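Local coordinates for protein epoxide hydrolase (Aspergillus niger, PDB 3G02) that probably hydrolyses epoxides to vicinal diols and, in this laboratory-evolved form, does so enantioselectively, at residues Gly192-Phe197 against Ile312-Glu317; Val198-Gly203 against Val212-Cys217; Lys163-Gly166 against Ala171-Val174. The protein carries 9 engineered substitutions. All blocks are in the same frame, centred on the assembly; numbering follows the deposited sequence.

Contact 1: residues Gly192-Phe197 against Ile312-Glu317; sequences GDIGSF and IHTYRE. With FMT (formic acid), chain C.
At the active site of this alpha/beta hydrolase, Ile194 just after the predicted nucleophile Asp193 packs against Thr314 and the predicted proton donor Tyr315. Ile194 turns its CG1 branch away from its own carbonyl carbon (chi1 -66°), which carries CD1 across to Tyr315 CE1 at 3.7 Å; the two side chains cross at about a right angle. The same methyl lies 3.7 Å from Thr314 OG1. A branched apolar residue suits this buried spot, its CD1 bridging from the elbow to the ring and to Thr314. Asp193 sits on what fits a nucleophile elbow, the sharp turn from strand 187-191 into helix 194-205, with a strained backbone of positive phi (53°). Gly195, lacking a side chain, lets this tight turn pass close to Gly192 O. Ile194 N donates to Asp193 OD2 (2.9 Å) from above the carboxylate plane, and Trp118 N binds that oxygen too, consistent with the oxyanion hole of this family. A formic acid molecule, probably from the crystallisation liquor and also bound by Tyr252 OH, lies between the two predicted catalytic residues: Tyr315 OH donates to its O2 at 2.6 Å, while its O1 lies 2.5 Å from Asp193 OD1.

Contact 2: residues Val198-Gly203 against Val212-Cys217; sequences VGRLLG and VHLNFC. Engineered in segment 212-217: Phe216 (natural residue Leu). With FMT (formic acid), chain D.
Helix 198-203 runs nearly antiparallel to strand 212-214, at an angle of 160° and with their axes 8.7 Å apart at closest approach. They are the helix and second strand of a beta-alpha-beta unit of the alpha/beta hydrolase sheet, which begins with strand 187-191. The backbones come closest at Gly203 and Val212, whose CA atoms are 6.2 Å apart. Gly203 makes this approach possible, since a CB there would clash with Val212 CG2; Gly199, one helical turn earlier, likewise presents bare backbone to the strand. Val212 lays its CG2 methyl on this bare backbone, touching Gly199 O at 3.6 Å and Gly203 CA at 3.7 Å. A beta-branched valine is well suited here, being at ease in a strand and broad enough to span both glycines. Leu214, two residues on and so on the same side of the strand, also turns its side chain to the helix and packs on Phe341 and Phe343 of strand 340-345.

Arg200 reaches past this apolar patch. Its chain is extended as far as CD and then bends at chi3 (-68°), swinging the guanidinium over toward the loop after the strand. Leu214 CD1 lies 4.4 Å from Arg200 NH2, approaching obliquely. NH1 is held by the carbonyl oxygens of Leu335 and Thr361, which helps fix the group, while Tyr331 and Phe341 pack on the side chain. A formic acid molecule, probably from the crystallisation liquor, lies near the plane of the guanidinium, at its edge; Arg200 NE donates to its O2 at 2.7 Å with an angle of 158°, and a weaker bond comes from NH2. Its position is further set by Asn218 N. Cys217 turns its sulfur away from its backbone N, bringing SG to 4.0 Å from Arg200 NH2.

Contact 3: residues Lys163-Gly166 against Ala171-Val174; sequences KDFG and ARVV
This is a small, local apolar contact in which Phe165, in the loop leading into helix 167-180, reaches across to the second turn of that helix, its ring edge meeting Val173, with Arg172 beside it. The loop follows strand 143-148 of the alpha/beta hydrolase sheet, so the contact belongs to a strand-to-helix connection. Gly166 takes the N-cap position. Its backbone N is bound by Asp169 OD2, which is one half of a capping box; the other half would need a side chain at the cap, and glycine has none.

Phe165 swings its ring away from its own amide (chi1 -154°) and toward the helix. Val173 CG2 meets the rim of that ring near its plane, 4.1 Å from Phe165 CZ, and the side chains cross at about a right angle. An aromatic residue suits the site because its broad flat ring, on an extended side chain, can span from the loop to the helix: Pro151, Pro159, Pro160 and Leu95 also pack on it. Val173 in turn rests on Ile97 of strand 95-102, placing its compact branched side chain between helix and sheet.

Arg172 is partly exposed, and its long chain can carry charge outward from the apolar residues. Salt bridges from NE to Glu93 and from NH1 to Asp169 hold its guanidinium, and these acids probably offset the arginine's charge and so ease the approach of Lys163, whose NZ is 4.6 Å from Arg172 NH2. The same NH2 comes obliquely to the Phe165 ring, 4.4 Å from CE1.

Helix 194-205 is shared by contacts 1 and 2: its first turn follows the predicted nucleophile, and its later turns pack on strand 209-214. Their centres are 11 Å apart, and in the conformer of Ser196 given here its OG lies 2.9 Å from Phe216 O, a probable hydrogen bond tying the elbow to the loop after that strand. The engineered Phe216 puts CB 3.4 Å from Asp193 N, and its ring meets that of His375, a predicted catalytic residue. Contact 3 joins contact 1 through a salt bridge from Arg316 NH2 to Asp164 OD1 (2.9 Å), close to the second subunit. Helix 167-180 packs on other side chains of helix 194-205, Leu202 CD2 lying 3.3 Å from Ala171 O.

Contact 1: residues Gly192-Phe197 against Ile312-Glu317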
loop_
_atom_site.group_PDB
_atom_site.type_symbol
_atom_site.label_atom_id
_atom_site.label_comp_id
_atom_site.label_asym_id
_atom_site.label_seq_id
_atom_site.Cartn_x
_atom_site.Cartn_y
_atom_site.Cartn_z
ATOM N N GLY A 192 -13.696 18.933 -4.579
ATOM C CA GLY A 192 -12.273 18.654 -4.723
ATOM C C GLY A 192 -12.060 17.165 -4.540
ATOM O O GLY A 192 -12.941 16.468 -4.029
ATOM N N ASP A 193 -10.898 16.679 -4.971
ATOM C CA ASP A 193 -10.524 15.276 -4.802
ATOM C C ASP A 193 -11.620 14.344 -5.342
ATOM O O ASP A 193 -12.172 14.594 -6.420
ATOM C CB ASP A 193 -10.198 15.003 -3.331
ATOM C CG ASP A 193 -9.312 13.802 -3.156
ATOM O OD1 ASP A 193 -8.129 13.898 -3.530
ATOM O OD2 ASP A 193 -9.801 12.766 -2.666
ATOM N N ILE A 194 -11.949 13.281 -4.610
ATOM C CA ILE A 194 -13.009 12.360 -5.028
ATOM C C ILE A 194 -14.329 13.116 -5.196
ATOM O O ILE A 194 -15.093 12.845 -6.121
ATOM C CB ILE A 194 -13.142 11.175 -4.050
ATOM C CG1 ILE A 194 -11.872 10.320 -4.102
ATOM C CG2 ILE A 194 -14.379 10.319 -4.376
ATOM C CD1 ILE A 194 -11.700 9.379 -2.921
ATOM N N GLY A 195 -14.560 14.098 -4.327
ATOM C CA GLY A 195 -15.733 14.965 -4.435
ATOM C C GLY A 195 -15.873 15.662 -5.781
ATOM O O GLY A 195 -16.988 15.981 -6.190
ATOM N N SER A 196 -14.750 15.921 -6.451
ATOM C CA SER A 196 -14.777 16.494 -7.800
ATOM C C SER A 196 -15.463 15.549 -8.767
ATOM O O SER A 196 -16.317 15.969 -9.552
ATOM C CB SER A 196 -13.370 16.814 -8.309
ATOM O OG SER A 196 -12.882 18.019 -7.752
ATOM N N PHE A 197 -15.097 14.269 -8.705
ATOM C CA PHE A 197 -15.679 13.288 -9.614
ATOM C C PHE A 197 -17.160 13.087 -9.315
ATOM O O PHE A 197 -17.962 12.994 -10.240
ATOM C CB PHE A 197 -14.923 11.954 -9.645
ATOM C CG PHE A 197 -15.231 11.137 -10.872
ATOM C CD1 PHE A 197 -14.472 11.286 -12.029
ATOM C CD2 PHE A 197 -16.317 10.265 -10.889
ATOM C CE1 PHE A 197 -14.771 10.552 -13.179
ATOM C CE2 PHE A 197 -16.623 9.520 -12.033
ATOM C CZ PHE A 197 -15.849 9.668 -13.175
ATOM N N ILE A 312 -12.838 3.961 1.456
ATOM C CA ILE A 312 -12.022 3.701 0.270
ATOM C C ILE A 312 -12.737 2.928 -0.844
ATOM O O ILE A 312 -12.138 2.642 -1.879
ATOM C CB ILE A 312 -10.664 3.055 0.638
ATOM C CG1 ILE A 312 -10.863 1.718 1.366
ATOM C CG2 ILE A 312 -9.825 4.038 1.476
ATOM C CD1 ILE A 312 -9.581 0.931 1.544
ATOM N N HIS A 313 -14.027 2.647 -0.653
ATOM C CA HIS A 313 -14.801 1.879 -1.639
ATOM C C HIS A 313 -14.755 2.473 -3.043
ATOM O O HIS A 313 -14.791 1.740 -4.031
ATOM C CB HIS A 313 -16.261 1.677 -1.185
ATOM C CG HIS A 313 -17.063 2.943 -1.090
ATOM N ND1 HIS A 313 -17.054 3.749 0.029
ATOM C CD2 HIS A 313 -17.925 3.522 -1.961
ATOM C CE1 HIS A 313 -17.859 4.779 -0.166
ATOM N NE2 HIS A 313 -18.402 4.664 -1.365
ATOM N N THR A 314 -14.660 3.796 -3.127
ATOM C CA THR A 314 -14.700 4.477 -4.415
ATOM C C THR A 314 -13.437 4.284 -5.243
ATOM O O THR A 314 -13.470 4.456 -6.458
ATOM C CB THR A 314 -14.910 5.985 -4.247
ATOM O OG1 THR A 314 -13.954 6.479 -3.309
ATOM C CG2 THR A 314 -16.321 6.272 -3.740
ATOM N N TYR A 315 -12.327 3.933 -4.598
ATOM C CA TYR A 315 -11.055 3.866 -5.314
ATOM C C TYR A 315 -11.036 2.881 -6.479
ATOM O O TYR A 315 -10.421 3.152 -7.501
ATOM C CB TYR A 315 -9.896 3.588 -4.358
ATOM C CG TYR A 315 -9.410 4.834 -3.664
ATOM C CD1 TYR A 315 -10.091 5.346 -2.561
ATOM C CD2 TYR A 315 -8.279 5.513 -4.120
ATOM C CE1 TYR A 315 -9.650 6.499 -1.921
ATOM C CE2 TYR A 315 -7.832 6.667 -3.492
ATOM C CZ TYR A 315 -8.523 7.155 -2.396
ATOM O OH TYR A 315 -8.091 8.296 -1.759
ATOM N N ARG A 316 -11.717 1.749 -6.330
ATOM C CA ARG A 316 -11.742 0.760 -7.413
ATOM C C ARG A 316 -12.435 1.284 -8.674
ATOM O O ARG A 316 -12.217 0.751 -9.761
ATOM C CB ARG A 316 -12.337 -0.570 -6.953
ATOM C CG ARG A 316 -13.714 -0.486 -6.333
ATOM C CD ARG A 316 -14.089 -1.849 -5.817
ATOM N NE ARG A 316 -15.312 -1.876 -5.022
ATOM C CZ ARG A 316 -15.363 -1.701 -3.704
ATOM N NH1 ARG A 316 -14.257 -1.443 -3.013
ATOM N NH2 ARG A 316 -16.526 -1.773 -3.073
ATOM N N GLU A 317 -13.246 2.332 -8.525
ATOM C CA GLU A 317 -13.830 3.037 -9.674
ATOM C C GLU A 317 -13.077 4.325 -10.018
ATOM O O GLU A 317 -13.002 4.712 -11.186
ATOM C CB GLU A 317 -15.300 3.368 -9.421
ATOM C CG GLU A 317 -16.213 2.159 -9.334
ATOM C CD GLU A 317 -17.682 2.520 -9.462
ATOM O OE1 GLU A 317 -18.015 3.722 -9.364
ATOM O OE2 GLU A 317 -18.498 1.594 -9.664
HETATM C C FMT C . -7.091 10.936 -3.048
HETATM O O1 FMT C . -6.603 11.941 -3.555
HETATM O O2 FMT C . -6.489 9.862 -3.012
#

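Contact 2: residues Val198-Gly203 against Val212-Cys217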
loop_
_atom_site.group_PDB
_atom_site.type_symbol
_atom_site.label_atom_id
_atom_site.label_comp_id
_atom_site.label_asym_id
_atom_site.label_seq_id
_atom_site.Cartn_x
_atom_site.Cartn_y
_atom_site.Cartn_z
ATOM N N VAL A 198 -17.518 13.045 -8.033
ATOM C CA VAL A 198 -18.928 13.046 -7.635
ATOM C C VAL A 198 -19.620 14.289 -8.206
ATOM O O VAL A 198 -20.697 14.185 -8.802
ATOM C CB VAL A 198 -19.094 12.961 -6.102
ATOM C CG1 VAL A 198 -20.567 13.029 -5.695
ATOM C CG2 VAL A 198 -18.468 11.675 -5.577
ATOM N N GLY A 199 -18.978 15.449 -8.060
ATOM C CA GLY A 199 -19.489 16.696 -8.639
ATOM C C GLY A 199 -19.656 16.660 -10.151
ATOM O O GLY A 199 -20.639 17.184 -10.684
ATOM N N ARG A 200 -18.697 16.049 -10.843
ATOM C CA ARG A 200 -18.779 15.880 -12.293
ATOM C C ARG A 200 -20.020 15.071 -12.672
ATOM O O ARG A 200 -20.769 15.464 -13.570
ATOM C CB ARG A 200 -17.514 15.209 -12.842
ATOM C CG ARG A 200 -17.533 14.987 -14.358
ATOM C CD ARG A 200 -16.172 14.579 -14.909
ATOM N NE ARG A 200 -15.195 15.664 -14.824
ATOM C CZ ARG A 200 -15.028 16.613 -15.743
ATOM N NH1 ARG A 200 -15.770 16.627 -16.848
ATOM N NH2 ARG A 200 -14.107 17.552 -15.561
ATOM N N LEU A 201 -20.237 13.953 -11.980
ATOM C CA LEU A 201 -21.396 13.096 -12.247
ATOM C C LEU A 201 -22.715 13.823 -11.991
ATOM O O LEU A 201 -23.682 13.659 -12.747
ATOM C CB LEU A 201 -21.326 11.804 -11.430
ATOM C CG LEU A 201 -20.186 10.831 -11.745
ATOM C CD1 LEU A 201 -20.210 9.675 -10.768
ATOM C CD2 LEU A 201 -20.258 10.318 -13.183
ATOM N N LEU A 202 -22.750 14.632 -10.935
ATOM C CA LEU A 202 -23.914 15.474 -10.654
ATOM C C LEU A 202 -24.166 16.476 -11.783
ATOM O O LEU A 202 -25.306 16.645 -12.232
ATOM C CB LEU A 202 -23.755 16.187 -9.307
ATOM C CG LEU A 202 -23.815 15.256 -8.087
ATOM C CD1 LEU A 202 -23.279 15.933 -6.838
ATOM C CD2 LEU A 202 -25.233 14.737 -7.855
ATOM N N GLY A 203 -23.104 17.124 -12.253
ATOM C CA GLY A 203 -23.208 18.053 -13.376
ATOM C C GLY A 203 -23.693 17.378 -14.647
ATOM O O GLY A 203 -24.509 17.935 -15.385
ATOM N N VAL A 212 -21.282 23.527 -11.584
ATOM C CA VAL A 212 -20.227 22.815 -10.858
ATOM C C VAL A 212 -18.946 23.646 -10.802
ATOM O O VAL A 212 -18.442 24.093 -11.831
ATOM C CB VAL A 212 -19.917 21.430 -11.500
ATOM C CG1 VAL A 212 -18.862 20.679 -10.697
ATOM C CG2 VAL A 212 -21.173 20.581 -11.590
ATOM N N HIS A 213 -18.428 23.844 -9.589
ATOM C CA HIS A 213 -17.109 24.433 -9.396
ATOM C C HIS A 213 -16.184 23.384 -8.785
ATOM O O HIS A 213 -16.531 22.756 -7.778
ATOM C CB HIS A 213 -17.166 25.665 -8.492
ATOM C CG HIS A 213 -15.819 26.238 -8.181
ATOM N ND1 HIS A 213 -15.015 25.746 -7.173
ATOM C CD2 HIS A 213 -15.128 27.254 -8.749
ATOM C CE1 HIS A 213 -13.889 26.435 -7.135
ATOM N NE2 HIS A 213 -13.932 27.357 -8.082
ATOM N N LEU A 214 -15.016 23.206 -9.399
ATOM C CA LEU A 214 -14.020 22.238 -8.929
ATOM C C LEU A 214 -12.680 22.895 -8.631
ATOM O O LEU A 214 -12.312 23.887 -9.257
ATOM C CB LEU A 214 -13.803 21.138 -9.972
ATOM C CG LEU A 214 -15.007 20.361 -10.510
ATOM C CD1 LEU A 214 -14.530 19.325 -11.523
ATOM C CD2 LEU A 214 -15.797 19.702 -9.390
ATOM N N ASN A 215 -11.944 22.332 -7.673
ATOM C CA ASN A 215 -10.541 22.707 -7.479
ATOM C C ASN A 215 -9.592 21.528 -7.713
ATOM O O ASN A 215 -8.436 21.549 -7.280
ATOM C CB ASN A 215 -10.300 23.358 -6.109
ATOM C CG ASN A 215 -10.609 22.428 -4.953
ATOM O OD1 ASN A 215 -9.713 21.800 -4.389
ATOM N ND2 ASN A 215 -11.878 22.339 -4.594
ATOM N N PHE A 216 -10.092 20.514 -8.416
ATOM C CA PHE A 216 -9.334 19.305 -8.700
ATOM C C PHE A 216 -9.932 18.627 -9.919
ATOM O O PHE A 216 -11.153 18.518 -10.026
ATOM C CB PHE A 216 -9.415 18.365 -7.490
ATOM C CG PHE A 216 -8.544 17.141 -7.597
ATOM C CD1 PHE A 216 -7.242 17.156 -7.101
ATOM C CD2 PHE A 216 -9.035 15.968 -8.164
ATOM C CE1 PHE A 216 -6.435 16.018 -7.188
ATOM C CE2 PHE A 216 -8.230 14.832 -8.259
ATOM C CZ PHE A 216 -6.933 14.858 -7.763
ATOM N N CYS A 217 -9.075 18.183 -10.833
ATOM C CA CYS A 217 -9.513 17.390 -11.981
ATOM C C CYS A 217 -8.579 16.207 -12.188
ATOM O O CYS A 217 -7.369 16.380 -12.308
ATOM C CB CYS A 217 -9.593 18.243 -13.252
ATOM S SG CYS A 217 -10.227 17.325 -14.694
HETATM C C FMT D . -13.023 15.310 -11.914
HETATM O O1 FMT D . -11.970 14.946 -11.392
HETATM O O2 FMT D . -13.095 15.768 -13.056
#

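Contact 3: residues Lys163-Gly166 against Ala171-Val174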
loop_
_atom_site.group_PDB
_atom_site.type_symbol
_atom_site.label_atom_id
_atom_site.label_comp_id
_atom_site.label_asym_id
_atom_site.label_seq_id
_atom_site.Cartn_x
_atom_site.Cartn_y
_atom_site.Cartn_z
ATOM N N LYS A 163 -23.990 -5.163 -0.953
ATOM C CA LYS A 163 -23.899 -4.799 -2.366
ATOM C C LYS A 163 -22.745 -3.833 -2.592
ATOM O O LYS A 163 -22.323 -3.134 -1.668
ATOM C CB LYS A 163 -25.215 -4.182 -2.875
ATOM C CG LYS A 163 -25.691 -2.957 -2.092
ATOM C CD LYS A 163 -26.891 -2.267 -2.747
ATOM C CE LYS A 163 -26.450 -1.167 -3.710
ATOM N NZ LYS A 163 -27.575 -0.262 -4.091
ATOM N N ASP A 164 -22.243 -3.813 -3.823
ATOM C CA ASP A 164 -21.201 -2.880 -4.233
ATOM C C ASP A 164 -21.761 -1.455 -4.226
ATOM O O ASP A 164 -22.975 -1.253 -4.305
ATOM C CB ASP A 164 -20.677 -3.272 -5.619
ATOM C CG ASP A 164 -19.326 -2.648 -5.951
ATOM O OD1 ASP A 164 -18.635 -2.122 -5.052
ATOM O OD2 ASP A 164 -18.951 -2.690 -7.142
ATOM N N PHE A 165 -20.869 -0.479 -4.101
ATOM C CA PHE A 165 -21.247 0.928 -4.006
ATOM C C PHE A 165 -20.147 1.718 -4.698
ATOM O O PHE A 165 -18.965 1.494 -4.432
ATOM C CB PHE A 165 -21.352 1.332 -2.533
ATOM C CG PHE A 165 -22.289 2.487 -2.263
ATOM C CD1 PHE A 165 -23.673 2.294 -2.236
ATOM C CD2 PHE A 165 -21.786 3.754 -1.997
ATOM C CE1 PHE A 165 -24.538 3.357 -1.958
ATOM C CE2 PHE A 165 -22.639 4.822 -1.721
ATOM C CZ PHE A 165 -24.016 4.625 -1.700
ATOM N N GLY A 166 -20.527 2.622 -5.594
ATOM C CA GLY A 166 -19.549 3.345 -6.396
ATOM C C GLY A 166 -19.789 4.837 -6.442
ATOM O O GLY A 166 -20.548 5.379 -5.639
ATOM N N ALA A 171 -23.055 10.075 -5.802
ATOM C CA ALA A 171 -23.725 11.205 -6.448
ATOM C C ALA A 171 -25.225 11.188 -6.171
ATOM O O ALA A 171 -25.810 12.212 -5.811
ATOM C CB ALA A 171 -23.449 11.208 -7.942
ATOM N N ARG A 172 -25.842 10.017 -6.313
ATOM C CA ARG A 172 -27.271 9.877 -6.059
ATOM C C ARG A 172 -27.633 10.252 -4.612
ATOM O O ARG A 172 -28.653 10.897 -4.366
ATOM C CB ARG A 172 -27.738 8.460 -6.398
ATOM C CG ARG A 172 -29.256 8.276 -6.379
ATOM C CD ARG A 172 -29.657 6.836 -6.682
ATOM N NE ARG A 172 -29.103 5.906 -5.701
ATOM C CZ ARG A 172 -28.082 5.082 -5.930
ATOM N NH1 ARG A 172 -27.498 5.048 -7.123
ATOM N NH2 ARG A 172 -27.649 4.292 -4.958
ATOM N N VAL A 173 -26.782 9.865 -3.663
ATOM C CA VAL A 173 -26.973 10.225 -2.254
ATOM C C VAL A 173 -26.892 11.743 -2.030
ATOM O O VAL A 173 -27.722 12.311 -1.318
ATOM C CB VAL A 173 -25.973 9.477 -1.329
ATOM C CG1 VAL A 173 -26.001 10.042 0.088
ATOM C CG2 VAL A 173 -26.289 7.981 -1.310
ATOM N N VAL A 174 -25.896 12.391 -2.632
ATOM C CA VAL A 174 -25.732 13.842 -2.494
ATOM C C VAL A 174 -26.932 14.579 -3.097
ATOM O O VAL A 174 -27.487 15.484 -2.470
ATOM C CB VAL A 174 -24.401 14.337 -3.110
ATOM C CG1 VAL A 174 -24.321 15.863 -3.102
ATOM C CG2 VAL A 174 -23.213 13.757 -2.350
#